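Local coordinates for protein probable amino acid aminotransferase (Mycobacterium tuberculosis, PDB 6Q1Q) that is probably an amino acid aminotransferase of the class IV family, built from two sheet-containing halves and present as a dimer, at residues 5-10 / 71-76. Numbering follows the deposited sequence.
Sequences VTLDGE and RRAVEV
Val5 CG1 reaches Val76 CG1 at 3.7 Å, one valine branch against another, and the same methyl also lies beside Ala73 CB. With CG1 anti to the backbone N in both valines, the branches that meet leave their backbones in the same way, and compact beta-branched side chains suit so close an approach of strand and helix. Thr6 turns its side chain away from the helix, while its carbonyl O lies 3.8 Å from Ala73 CB and accepts from Gly9 N, closing a type I beta turn from Thr6 to Gly9. Leu7 starts out away from the helix as well, yet its long side chain bends back until CD2 touches Ala73 CB at 3.5 Å; alanine is small enough to pack against the strand end and the turn together. Here the edge strand 3-6 of an antiparallel sheet, backbone hydrogen-bonded through Val5 to Val109 of strand 106-113, runs into a tight turn of the type I plus G1 bulge kind, Thr6 N also donating to Glu10 O (2.9 Å), packed against helix 67-84. Asp8 suits the turn because its OD1 accepts from Glu10 N at 2.6 Å, forming an Asx turn. Asp8 O lies on the helix side, over one face of the Arg72 guanidinium, 3.1 Å from NH1 but badly angled for a hydrogen bond; a bend at chi3 (71°) brings that flat group up against the turn. Gly9 follows with a positive phi of 115°, a backbone conformation that glycine adopts readily and that the bulge position calls for, and Gly9 O lies 4.3 Å from Val76 CG1.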
loop_
_atom_site.group_PDB
_atom_site.type_symbol
_atom_site.label_atom_id
_atom_site.label_comp_id
_atom_site.label_asym_id
_atom_site.label_seq_id
_atom_site.Cartn_x
_atom_site.Cartn_y
_atom_site.Cartn_z
ATOM N N VAL B 5 18.081 -6.697 14.329
ATOM C CA VAL B 5 18.431 -6.058 15.591
ATOM C C VAL B 5 17.246 -5.234 16.059
ATOM O O VAL B 5 16.822 -4.288 15.380
ATOM C CB VAL B 5 19.686 -5.181 15.470
ATOM C CG1 VAL B 5 20.087 -4.640 16.835
ATOM C CG2 VAL B 5 20.827 -5.968 14.842
ATOM N N THR B 6 16.719 -5.593 17.217
ATOM C CA THR B 6 15.633 -4.846 17.820
ATOM C C THR B 6 16.166 -3.558 18.451
ATOM O O THR B 6 17.374 -3.416 18.695
ATOM C CB THR B 6 14.919 -5.716 18.855
ATOM O OG1 THR B 6 15.875 -6.371 19.699
ATOM C CG2 THR B 6 14.033 -6.758 18.172
ATOM N N LEU B 7 15.256 -2.622 18.730
ATOM C CA LEU B 7 15.663 -1.310 19.221
ATOM C C LEU B 7 16.218 -1.346 20.633
ATOM O O LEU B 7 16.932 -0.428 21.040
ATOM C CB LEU B 7 14.477 -0.326 19.156
ATOM C CG LEU B 7 14.376 0.357 17.789
ATOM C CD1 LEU B 7 13.510 1.603 17.853
ATOM C CD2 LEU B 7 15.737 0.676 17.237
ATOM N N ASP B 8 15.900 -2.381 21.402
ATOM C CA ASP B 8 16.581 -2.570 22.679
ATOM C C ASP B 8 18.071 -2.776 22.471
ATOM O O ASP B 8 18.880 -2.441 23.342
ATOM C CB ASP B 8 15.986 -3.754 23.421
ATOM C CG ASP B 8 15.725 -4.925 22.517
ATOM O OD1 ASP B 8 16.541 -5.145 21.595
ATOM O OD2 ASP B 8 14.726 -5.638 22.714
ATOM N N GLY B 9 18.437 -3.386 21.350
ATOM C CA GLY B 9 19.806 -3.776 21.061
ATOM C C GLY B 9 19.964 -5.273 20.981
ATOM O O GLY B 9 21.043 -5.748 20.601
ATOM N N GLU B 10 18.923 -6.034 21.312
ATOM C CA GLU B 10 18.997 -7.480 21.210
ATOM C C GLU B 10 19.066 -7.892 19.746
ATOM O O GLU B 10 18.365 -7.347 18.888
ATOM C CB GLU B 10 17.801 -8.125 21.902
ATOM C CG GLU B 10 17.967 -9.627 22.137
ATOM C CD GLU B 10 19.212 -9.967 22.963
ATOM O OE1 GLU B 10 19.737 -9.075 23.673
ATOM O OE2 GLU B 10 19.684 -11.123 22.870
ATOM N N ARG B 71 19.564 4.939 16.545
ATOM C CA ARG B 71 20.969 5.084 16.175
ATOM C C ARG B 71 21.791 3.897 16.657
ATOM O O ARG B 71 22.686 3.421 15.948
ATOM C CB ARG B 71 21.529 6.385 16.748
ATOM C CG ARG B 71 21.124 7.630 15.985
ATOM C CD ARG B 71 21.923 8.845 16.437
ATOM N NE ARG B 71 21.256 10.094 16.083
ATOM C CZ ARG B 71 20.437 10.759 16.892
ATOM N NH1 ARG B 71 20.190 10.300 18.111
ATOM N NH2 ARG B 71 19.870 11.885 16.482
ATOM N N ARG B 72 21.486 3.392 17.853
ATOM C CA ARG B 72 22.246 2.278 18.406
ATOM C C ARG B 72 21.974 0.983 17.651
ATOM O O ARG B 72 22.906 0.230 17.347
ATOM C CB ARG B 72 21.909 2.109 19.884
ATOM C CG ARG B 72 22.038 0.685 20.396
ATOM C CD ARG B 72 21.893 0.657 21.898
ATOM N NE ARG B 72 20.507 0.936 22.265
ATOM C CZ ARG B 72 19.943 0.578 23.412
ATOM N NH1 ARG B 72 20.643 -0.085 24.322
ATOM N NH2 ARG B 72 18.674 0.883 23.649
ATOM N N ALA B 73 20.705 0.706 17.340
ATOM C CA ALA B 73 20.375 -0.516 16.615
ATOM C C ALA B 73 21.004 -0.530 15.230
ATOM O O ALA B 73 21.419 -1.587 14.741
ATOM C CB ALA B 73 18.862 -0.680 16.512
ATOM N N VAL B 74 21.067 0.630 14.575
ATOM C CA VAL B 74 21.726 0.716 13.275
ATOM C C VAL B 74 23.181 0.273 13.393
ATOM O O VAL B 74 23.671 -0.543 12.601
ATOM C CB VAL B 74 21.622 2.143 12.711
ATOM C CG1 VAL B 74 22.565 2.320 11.531
ATOM C CG2 VAL B 74 20.196 2.433 12.287
ATOM N N GLU B 75 23.901 0.827 14.372
ATOM C CA GLU B 75 25.302 0.468 14.589
ATOM C C GLU B 75 25.460 -1.035 14.805
ATOM O O GLU B 75 26.254 -1.696 14.130
ATOM C CB GLU B 75 25.843 1.250 15.775
ATOM C CG GLU B 75 26.016 2.721 15.459
ATOM C CD GLU B 75 26.942 2.983 14.273
ATOM O OE1 GLU B 75 27.910 2.216 14.053
ATOM O OE2 GLU B 75 26.680 3.966 13.545
ATOM N N VAL B 76 24.710 -1.580 15.769
ATOM C CA VAL B 76 24.805 -2.998 16.104
ATOM C C VAL B 76 24.630 -3.845 14.854
ATOM O O VAL B 76 25.390 -4.792 14.616
ATOM C CB VAL B 76 23.774 -3.342 17.187
ATOM C CG1 VAL B 76 23.702 -4.830 17.381
ATOM C CG2 VAL B 76 24.130 -2.641 18.488
#